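PDB 2HTA: putative glucose-6-phosphate 1-epimerase from Salmonella typhimurium, which probably interconverts the alpha and beta anomers of glucose 6-phosphate and related hexose 6-phosphates, as a mutarotase of the galactose mutarotase superfamily. Local coordinates for residues 38-43 with 82-87; 55-60 with 132-137; 73-78 with 181-186. One frame throughout, in Å; residues are numbered along the deposited sequence.

Contact 1 of 3, residues 38-43 with 82-87; sequences LDDLDL and FKTGVA
A two-residue beta-hairpin joins strands 33-38 and 41-48, and its type II' turn, Leu38 to Leu41, packs on the loop 82-87 around Phe82. Leu38 sets CD2 over the centre of the Phe82 ring, 3.7 Å from the centroid, a CH-pi contact. The ring also meets Leu43 CD2 at its edge, while Leu41 CD1 lies 3.8 Å from Phe82 CD1, coming in obliquely.

The turn's own polar atoms then fasten the loop. Asp40 N gives a hydrogen bond to Phe82 O (3.0 Å), and Thr84 N gives one to Asp40 OD2 (2.8 Å, 164° at the hydrogen), using the anti lone pair of that oxygen. Asp40 CG stands beside its backbone N (chi1 -76°), which carries the carboxylate across to Thr84. On the solvent side, Lys83 bends at chi2 (-70°) to bring NZ to Asp39 OD2, a 2.9 Å salt bridge. Met16 of helix 14-22 touches both Leu38 and Phe82. Among the waters bridging the two segments, one donates to Asp39 OD2 at 2.6 Å and accepts from Phe82 N at 2.7 Å.

Contact 2 of 3, residues 55-60 with 132-137; sequences FALQGA and LTFELQ
Phe55 and Phe134 have the same first torsion, chi1 -67°, with CG beside the backbone N in each, and from their two strands these side chains run into the same apolar layer. The contact belongs to the beta-supersandwich of the galactose mutarotase superfamily: strand 51-56 comes from the five-stranded antiparallel sheet, strand 130-137 from the nine-stranded one, and here side chains join the two segments.

The phenyl rings meet neither as a stack nor edge to face; their planes are 40° apart and their centroids 5.2 Å. Phe134 CE1 sits above one face of the Phe55 ring, displaced toward the rim, and approaches Phe55 CD1 to 3.7 Å. Two residues earlier in strand 130-137, Leu132 points at Phe55 from the opposite direction and brings CD1 to 3.9 Å from Phe55 CE2. Phe55 has a second aromatic partner in Phe156 of strand 151-158, with rings edge to face, so its ring is hemmed in by residues of two adjacent strands of the larger sheet.

Beyond strand 51-56 the chain folds into a type II turn, Leu57 to Ala60, closed by Ala60 N to Leu57 O at 3.2 Å, with Gly59, at phi 76°, in the third position. The turn presents two apolar side chains to Phe134. Leu57 CD2 reaches the ring edge in its plane, 3.7 Å from Phe134 CE2. Ala60 sits over a face of the ring near its stem, where its CB is 3.6 Å from Phe134 CB.

Contact 3 of 3, residues 73-78 with 181-186; sequences VLWLSN and YFNVGD
Trp75 and Tyr181 make one of two apolar patches, their rings nearly parallel (planes 21° apart) but slid so far that they barely overlap. The touch is made by Trp75 CE3 against Tyr181 CD2, 3.7 Å apart. Trp75 extends CG away from its own N (chi1 -179°), which turns the indole toward Tyr181, the two side chains crossing obliquely. The second patch faces away from the first: Leu74 CD2 comes obliquely to within 3.9 Å of Phe182 CE2, and Val73 lies alongside the same phenylalanine.

Between the patches the backbones make one antiparallel bridge, with Leu74 and Phe182 as its non-hydrogen-bonded pair, their CA atoms 4.4 Å apart. Trp75 N bonds to Tyr181 O and Asn183 N to Val73 O, both at 2.9 Å and nearly straight at the hydrogen, yet each donor stands well above its acceptor's carbonyl plane. At the polar edge, Asn183 OD1 lies in the plane of the indole beside Trp75 CD1 (3.9 Å), while Asn183 ND2 bonds to Glu72 O. Tyr181 OH bonds to Arg89 NH1, from a probable substrate-binding residue, and the Tyr181 ring also meets that of His179, the presumed active-site histidine.

Phe278 of strand 278-286 packs against both Trp75 and Tyr181, whereas Val73 and Phe182 rest on Ile304 of strand 298-308, and Trp65 of strand 61-67 touches Val73 and Leu74.

How the contacts relate
Along the chain the segments interleave: 38-43, 55-60 and 73-78 come first, then their partners 82-87, 132-137 and 181-186 in the same order. Contacts 1 and 2 are neighbours, their centres 13 Å apart, on the adjacent strands 41-48 and 51-56 of one sheet. They touch directly: Leu57 N hydrogen-bonds to Asp42 O and Gly85 N to Gln58 OE1. Contact 3 lies about 20 Å from the centre of contact 1 and 21 Å from that of contact 2. Segments 73-78 and 82-87 share the loop region between strands 61-67 and 94-95. That region thus runs from 73-78, which packs on Tyr181 next to the presumed catalytic His179, to the hairpin of contact 1.

Contact 1 of 3, residues 38-43 with 82-87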
loop_
_atom_site.group_PDB
_atom_site.type_symbol
_atom_site.label_atom_id
_atom_site.label_comp_id
_atom_site.label_asym_id
_atom_site.label_seq_id
_atom_site.Cartn_x
_atom_site.Cartn_y
_atom_site.Cartn_z
ATOM N N LEU A 38 -19.097 -2.811 2.324
ATOM C CA LEU A 38 -19.133 -3.514 1.055
ATOM C C LEU A 38 -18.933 -5.015 1.333
ATOM O O LEU A 38 -17.921 -5.431 1.921
ATOM C CB LEU A 38 -18.080 -2.993 0.113
ATOM C CG LEU A 38 -18.157 -3.428 -1.372
ATOM C CD1 LEU A 38 -19.543 -3.176 -2.062
ATOM C CD2 LEU A 38 -17.073 -2.765 -2.102
ATOM N N ASP A 39 -19.938 -5.814 0.956
ATOM C CA ASP A 39 -19.950 -7.259 1.299
ATOM C C ASP A 39 -19.661 -7.446 2.787
ATOM O O ASP A 39 -20.420 -6.921 3.622
ATOM C CB ASP A 39 -18.990 -8.008 0.376
ATOM C CG ASP A 39 -19.335 -9.506 0.248
ATOM O OD1 ASP A 39 -20.274 -9.968 0.933
ATOM O OD2 ASP A 39 -18.622 -10.255 -0.492
ATOM N N ASP A 40 -18.577 -8.145 3.146
ATOM C CA ASP A 40 -18.245 -8.385 4.549
ATOM C C ASP A 40 -17.644 -7.162 5.284
ATOM O O ASP A 40 -17.649 -7.133 6.513
ATOM C CB ASP A 40 -17.188 -9.472 4.694
ATOM C CG ASP A 40 -17.712 -10.881 4.478
ATOM O OD1 ASP A 40 -18.943 -11.069 4.369
ATOM O OD2 ASP A 40 -16.866 -11.814 4.423
ATOM N N LEU A 41 -17.107 -6.173 4.563
ATOM C CA LEU A 41 -16.127 -5.265 5.186
ATOM C C LEU A 41 -16.623 -3.862 5.456
ATOM O O LEU A 41 -17.230 -3.237 4.569
ATOM C CB LEU A 41 -14.884 -5.132 4.288
ATOM C CG LEU A 41 -14.152 -6.445 3.939
ATOM C CD1 LEU A 41 -12.842 -6.187 3.197
ATOM C CD2 LEU A 41 -13.891 -7.259 5.209
ATOM N N ASP A 42 -16.362 -3.405 6.674
ATOM C CA ASP A 42 -16.668 -2.054 7.039
ATOM C C ASP A 42 -15.609 -1.133 6.418
ATOM O O ASP A 42 -14.428 -1.452 6.496
ATOM C CB ASP A 42 -16.640 -1.931 8.532
ATOM C CG ASP A 42 -17.913 -2.485 9.147
ATOM O OD1 ASP A 42 -18.970 -2.440 8.466
ATOM O OD2 ASP A 42 -17.850 -2.962 10.284
ATOM N N LEU A 43 -16.062 -0.064 5.756
ATOM C CA LEU A 43 -15.167 0.913 5.081
ATOM C C LEU A 43 -15.311 2.301 5.735
ATOM O O LEU A 43 -16.401 2.668 6.163
ATOM C CB LEU A 43 -15.515 1.078 3.580
ATOM C CG LEU A 43 -15.635 -0.247 2.815
ATOM C CD1 LEU A 43 -15.883 -0.018 1.314
ATOM C CD2 LEU A 43 -14.327 -1.079 3.003
ATOM N N PHE A 82 -14.219 -8.578 -0.983
ATOM C CA PHE A 82 -14.366 -7.813 0.255
ATOM C C PHE A 82 -14.925 -8.796 1.279
ATOM O O PHE A 82 -16.094 -8.784 1.586
ATOM C CB PHE A 82 -15.275 -6.571 0.104
ATOM C CG PHE A 82 -14.587 -5.433 -0.597
ATOM C CD1 PHE A 82 -14.180 -4.302 0.120
ATOM C CD2 PHE A 82 -14.277 -5.513 -1.956
ATOM C CE1 PHE A 82 -13.525 -3.263 -0.506
ATOM C CE2 PHE A 82 -13.605 -4.434 -2.602
ATOM C CZ PHE A 82 -13.209 -3.357 -1.878
ATOM N N LYS A 83 -14.047 -9.651 1.782
ATOM C CA LYS A 83 -14.413 -10.788 2.633
ATOM C C LYS A 83 -13.542 -10.792 3.887
ATOM O O LYS A 83 -12.320 -10.517 3.840
ATOM C CB LYS A 83 -14.149 -12.103 1.895
ATOM C CG LYS A 83 -14.979 -12.360 0.639
ATOM C CD LYS A 83 -16.431 -12.633 0.941
ATOM C CE LYS A 83 -17.157 -13.218 -0.296
ATOM N NZ LYS A 83 -18.631 -13.145 0.013
ATOM N N THR A 84 -14.159 -11.141 4.996
ATOM C CA THR A 84 -13.476 -11.275 6.266
ATOM C C THR A 84 -12.223 -12.134 6.211
ATOM O O THR A 84 -12.256 -13.323 5.819
ATOM C CB THR A 84 -14.475 -11.698 7.370
ATOM O OG1 THR A 84 -15.535 -10.750 7.363
ATOM C CG2 THR A 84 -13.827 -11.660 8.735
ATOM N N GLY A 85 -11.084 -11.493 6.545
ATOM C CA GLY A 85 -9.809 -12.220 6.607
ATOM C C GLY A 85 -9.064 -12.382 5.306
ATOM O O GLY A 85 -7.936 -12.870 5.296
ATOM N N VAL A 86 -9.651 -11.953 4.192
ATOM C CA VAL A 86 -9.059 -12.141 2.886
ATOM C C VAL A 86 -8.311 -10.853 2.472
ATOM O O VAL A 86 -8.904 -9.778 2.518
ATOM C CB VAL A 86 -10.191 -12.494 1.867
ATOM C CG1 VAL A 86 -9.648 -12.541 0.438
ATOM C CG2 VAL A 86 -10.778 -13.908 2.254
ATOM N N ALA A 87 -7.067 -10.980 2.051
ATOM C CA ALA A 87 -6.278 -9.794 1.675
ATOM C C ALA A 87 -6.885 -9.081 0.513
ATOM O O ALA A 87 -7.284 -9.688 -0.488
ATOM C CB ALA A 87 -4.819 -10.179 1.385
HETATM O O HOH W 1 -16.445 -9.749 -1.905
HETATM O O HOH W 2 -15.258 -8.430 8.592
HETATM O O HOH W 3 -19.455 -13.503 2.983
#

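Contact 2 of 3, residues 55-60 with 132-137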
loop_
_atom_site.group_PDB
_atom_site.type_symbol
_atom_site.label_atom_id
_atom_site.label_comp_id
_atom_site.label_asym_id
_atom_site.label_seq_id
_atom_site.Cartn_x
_atom_site.Cartn_y
_atom_site.Cartn_z
ATOM N N PHE A 55 -10.936 3.575 2.995
ATOM C CA PHE A 55 -10.132 2.620 3.715
ATOM C C PHE A 55 -11.015 1.426 4.045
ATOM O O PHE A 55 -12.218 1.578 4.225
ATOM C CB PHE A 55 -9.760 3.208 5.063
ATOM C CG PHE A 55 -8.846 4.393 5.008
ATOM C CD1 PHE A 55 -7.463 4.247 5.202
ATOM C CD2 PHE A 55 -9.377 5.674 4.832
ATOM C CE1 PHE A 55 -6.618 5.391 5.146
ATOM C CE2 PHE A 55 -8.548 6.808 4.793
ATOM C CZ PHE A 55 -7.182 6.664 4.964
ATOM N N ALA A 56 -10.421 0.243 4.199
ATOM C CA ALA A 56 -11.109 -0.805 4.933
ATOM C C ALA A 56 -10.540 -0.796 6.354
ATOM O O ALA A 56 -9.307 -0.635 6.558
ATOM C CB ALA A 56 -10.856 -2.183 4.272
ATOM N N LEU A 57 -11.416 -1.056 7.340
ATOM C CA LEU A 57 -10.958 -1.310 8.705
ATOM C C LEU A 57 -10.061 -2.524 8.715
ATOM O O LEU A 57 -9.072 -2.564 9.477
ATOM C CB LEU A 57 -12.108 -1.524 9.700
ATOM C CG LEU A 57 -12.890 -0.235 9.993
ATOM C CD1 LEU A 57 -14.116 -0.525 10.878
ATOM C CD2 LEU A 57 -11.989 0.844 10.688
ATOM N N GLN A 58 -10.425 -3.528 7.918
ATOM C CA GLN A 58 -9.565 -4.716 7.763
ATOM C C GLN A 58 -8.237 -4.357 7.120
ATOM O O GLN A 58 -8.195 -3.888 5.976
ATOM C CB GLN A 58 -10.286 -5.805 6.962
ATOM C CG GLN A 58 -9.461 -7.061 6.806
ATOM C CD GLN A 58 -10.326 -8.150 6.252
ATOM O OE1 GLN A 58 -11.142 -8.704 6.963
ATOM N NE2 GLN A 58 -10.169 -8.437 4.991
ATOM N N GLY A 59 -7.135 -4.550 7.842
ATOM C CA GLY A 59 -5.846 -4.135 7.329
ATOM C C GLY A 59 -5.528 -2.642 7.368
ATOM O O GLY A 59 -4.509 -2.230 6.779
ATOM N N ALA A 60 -6.356 -1.832 8.041
ATOM C CA ALA A 60 -6.272 -0.351 7.919
ATOM C C ALA A 60 -5.835 -0.022 6.502
ATOM O O ALA A 60 -4.803 0.647 6.288
ATOM C CB ALA A 60 -5.260 0.222 8.915
ATOM N N LEU A 132 -5.990 10.389 9.997
ATOM C CA LEU A 132 -6.665 9.265 10.659
ATOM C C LEU A 132 -5.604 8.362 11.284
ATOM O O LEU A 132 -4.517 8.197 10.708
ATOM C CB LEU A 132 -7.434 8.398 9.640
ATOM C CG LEU A 132 -8.539 9.019 8.765
ATOM C CD1 LEU A 132 -7.909 9.555 7.492
ATOM C CD2 LEU A 132 -9.537 7.894 8.416
ATOM N N THR A 133 -5.939 7.789 12.442
ATOM C CA THR A 133 -5.037 6.832 13.105
ATOM C C THR A 133 -5.819 5.562 13.328
ATOM O O THR A 133 -6.861 5.591 13.966
ATOM C CB THR A 133 -4.615 7.327 14.430
ATOM O OG1 THR A 133 -3.904 8.567 14.265
ATOM C CG2 THR A 133 -3.667 6.331 15.058
ATOM N N PHE A 134 -5.285 4.453 12.828
ATOM C CA PHE A 134 -5.870 3.117 13.027
ATOM C C PHE A 134 -4.946 2.351 13.965
ATOM O O PHE A 134 -3.703 2.554 13.970
ATOM C CB PHE A 134 -5.962 2.386 11.677
ATOM C CG PHE A 134 -6.928 2.990 10.712
ATOM C CD1 PHE A 134 -6.528 4.030 9.812
ATOM C CD2 PHE A 134 -8.247 2.566 10.695
ATOM C CE1 PHE A 134 -7.469 4.571 8.881
ATOM C CE2 PHE A 134 -9.158 3.095 9.754
ATOM C CZ PHE A 134 -8.780 4.080 8.869
ATOM N N GLU A 135 -5.517 1.421 14.740
ATOM C CA GLU A 135 -4.677 0.660 15.684
ATOM C C GLU A 135 -5.001 -0.847 15.569
ATOM O O GLU A 135 -6.173 -1.223 15.494
ATOM C CB GLU A 135 -5.020 1.119 17.096
ATOM C CG GLU A 135 -4.192 0.408 18.166
ATOM C CD GLU A 135 -4.529 0.944 19.554
ATOM O OE1 GLU A 135 -5.570 0.575 20.108
ATOM O OE2 GLU A 135 -3.789 1.793 20.062
ATOM N N LEU A 136 -3.966 -1.678 15.629
ATOM C CA LEU A 136 -4.137 -3.126 15.708
ATOM C C LEU A 136 -3.397 -3.600 16.936
ATOM O O LEU A 136 -2.302 -3.124 17.222
ATOM C CB LEU A 136 -3.607 -3.815 14.461
ATOM C CG LEU A 136 -3.810 -5.359 14.460
ATOM C CD1 LEU A 136 -5.287 -5.674 14.119
ATOM C CD2 LEU A 136 -2.934 -5.894 13.370
ATOM N N GLN A 137 -4.012 -4.507 17.724
ATOM C CA GLN A 137 -3.302 -5.050 18.891
ATOM C C GLN A 137 -3.280 -6.552 18.849
ATOM O O GLN A 137 -4.162 -7.181 18.267
ATOM C CB GLN A 137 -3.943 -4.611 20.188
ATOM C CG GLN A 137 -3.776 -3.077 20.396
ATOM C CD GLN A 137 -4.169 -2.662 21.754
ATOM O OE1 GLN A 137 -5.353 -2.568 22.037
ATOM N NE2 GLN A 137 -3.185 -2.414 22.627
#

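Contact 3 of 3, residues 73-78 with 181-186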
loop_
_atom_site.group_PDB
_atom_site.type_symbol
_atom_site.label_atom_id
_atom_site.label_comp_id
_atom_site.label_asym_id
_atom_site.label_seq_id
_atom_site.Cartn_x
_atom_site.Cartn_y
_atom_site.Cartn_z
ATOM N N VAL A 73 -5.220 8.163 -7.814
ATOM C CA VAL A 73 -3.782 7.908 -7.715
ATOM C C VAL A 73 -3.482 6.437 -7.427
ATOM O O VAL A 73 -2.479 5.920 -7.897
ATOM C CB VAL A 73 -3.172 8.773 -6.634
ATOM C CG1 VAL A 73 -1.649 8.477 -6.474
ATOM C CG2 VAL A 73 -3.341 10.231 -7.035
ATOM N N LEU A 74 -4.282 5.812 -6.578
ATOM C CA LEU A 74 -4.109 4.402 -6.248
ATOM C C LEU A 74 -4.997 3.511 -7.082
ATOM O O LEU A 74 -6.144 3.825 -7.332
ATOM C CB LEU A 74 -4.456 4.160 -4.770
ATOM C CG LEU A 74 -3.578 4.928 -3.758
ATOM C CD1 LEU A 74 -4.148 4.741 -2.372
ATOM C CD2 LEU A 74 -2.084 4.428 -3.857
ATOM N N TRP A 75 -4.482 2.357 -7.442
ATOM C CA TRP A 75 -5.237 1.375 -8.230
ATOM C C TRP A 75 -5.853 0.406 -7.227
ATOM O O TRP A 75 -5.203 0.014 -6.234
ATOM C CB TRP A 75 -4.265 0.647 -9.129
ATOM C CG TRP A 75 -4.872 -0.397 -10.032
ATOM C CD1 TRP A 75 -5.344 -0.217 -11.342
ATOM C CD2 TRP A 75 -5.053 -1.779 -9.733
ATOM N NE1 TRP A 75 -5.792 -1.406 -11.836
ATOM C CE2 TRP A 75 -5.643 -2.387 -10.886
ATOM C CE3 TRP A 75 -4.763 -2.582 -8.614
ATOM C CZ2 TRP A 75 -5.946 -3.725 -10.934
ATOM C CZ3 TRP A 75 -5.072 -3.925 -8.664
ATOM C CH2 TRP A 75 -5.645 -4.491 -9.818
ATOM N N LEU A 76 -7.091 -0.000 -7.492
ATOM C CA LEU A 76 -7.804 -0.975 -6.698
ATOM C C LEU A 76 -8.402 -1.993 -7.678
ATOM O O LEU A 76 -8.867 -1.616 -8.738
ATOM C CB LEU A 76 -8.921 -0.314 -5.925
ATOM C CG LEU A 76 -9.720 -1.170 -4.922
ATOM C CD1 LEU A 76 -8.908 -1.626 -3.738
ATOM C CD2 LEU A 76 -10.925 -0.375 -4.474
ATOM N N SER A 77 -8.322 -3.277 -7.347
ATOM C CA SER A 77 -8.811 -4.342 -8.255
ATOM C C SER A 77 -10.339 -4.388 -8.289
ATOM O O SER A 77 -11.006 -4.504 -7.240
ATOM C CB SER A 77 -8.265 -5.701 -7.806
ATOM O OG SER A 77 -8.838 -6.756 -8.600
ATOM N N ASN A 78 -10.888 -4.290 -9.494
ATOM C CA ASN A 78 -12.326 -4.468 -9.718
ATOM C C ASN A 78 -12.785 -5.937 -9.451
ATOM O O ASN A 78 -14.008 -6.255 -9.392
ATOM C CB ASN A 78 -12.700 -3.994 -11.151
ATOM C CG ASN A 78 -14.250 -3.909 -11.375
ATOM O OD1 ASN A 78 -14.788 -4.440 -12.380
ATOM N ND2 ASN A 78 -14.969 -3.274 -10.435
ATOM N N TYR A 181 -0.076 0.274 -4.730
ATOM C CA TYR A 181 -0.475 0.097 -6.138
ATOM C C TYR A 181 -0.884 1.474 -6.709
ATOM O O TYR A 181 -1.890 2.019 -6.292
ATOM C CB TYR A 181 -1.741 -0.744 -6.223
ATOM C CG TYR A 181 -1.518 -2.207 -5.896
ATOM C CD1 TYR A 181 -1.304 -2.634 -4.560
ATOM C CD2 TYR A 181 -1.584 -3.154 -6.880
ATOM C CE1 TYR A 181 -1.158 -4.008 -4.212
ATOM C CE2 TYR A 181 -1.401 -4.568 -6.555
ATOM C CZ TYR A 181 -1.184 -4.951 -5.244
ATOM O OH TYR A 181 -1.019 -6.302 -4.928
ATOM N N PHE A 182 -0.154 1.929 -7.700
ATOM C CA PHE A 182 -0.355 3.228 -8.313
ATOM C C PHE A 182 -1.009 3.024 -9.655
ATOM O O PHE A 182 -0.590 2.192 -10.452
ATOM C CB PHE A 182 0.989 3.944 -8.430
ATOM C CG PHE A 182 1.563 4.288 -7.105
ATOM C CD1 PHE A 182 2.619 3.546 -6.562
ATOM C CD2 PHE A 182 0.976 5.288 -6.333
ATOM C CE1 PHE A 182 3.101 3.829 -5.281
ATOM C CE2 PHE A 182 1.472 5.615 -5.049
ATOM C CZ PHE A 182 2.535 4.872 -4.523
ATOM N N ASN A 183 -2.065 3.797 -9.853
ATOM C CA ASN A 183 -2.865 3.828 -11.079
ATOM C C ASN A 183 -2.042 4.498 -12.171
ATOM O O ASN A 183 -1.524 5.600 -11.998
ATOM C CB ASN A 183 -4.159 4.592 -10.755
ATOM C CG ASN A 183 -5.194 4.557 -11.877
ATOM O OD1 ASN A 183 -5.366 3.543 -12.547
ATOM N ND2 ASN A 183 -5.918 5.687 -12.067
ATOM N N VAL A 184 -1.853 3.774 -13.265
ATOM C CA VAL A 184 -1.116 4.280 -14.433
ATOM C C VAL A 184 -1.961 4.124 -15.693
ATOM O O VAL A 184 -2.843 3.255 -15.751
ATOM C CB VAL A 184 0.293 3.638 -14.648
ATOM C CG1 VAL A 184 1.181 3.917 -13.441
ATOM C CG2 VAL A 184 0.213 2.135 -14.911
ATOM N N GLY A 185 -1.691 4.954 -16.698
ATOM C CA GLY A 185 -2.464 4.832 -17.966
ATOM C C GLY A 185 -2.186 3.559 -18.722
ATOM O O GLY A 185 -3.119 2.867 -19.193
ATOM N N ASP A 186 -0.905 3.242 -18.852
ATOM C CA ASP A 186 -0.485 2.041 -19.551
ATOM C C ASP A 186 0.884 1.593 -19.098
ATOM O O ASP A 186 1.892 2.271 -19.343
ATOM C CB ASP A 186 -0.407 2.390 -21.033
ATOM C CG ASP A 186 -0.099 1.199 -21.922
ATOM O OD1 ASP A 186 0.342 0.131 -21.460
ATOM O OD2 ASP A 186 -0.337 1.358 -23.129
#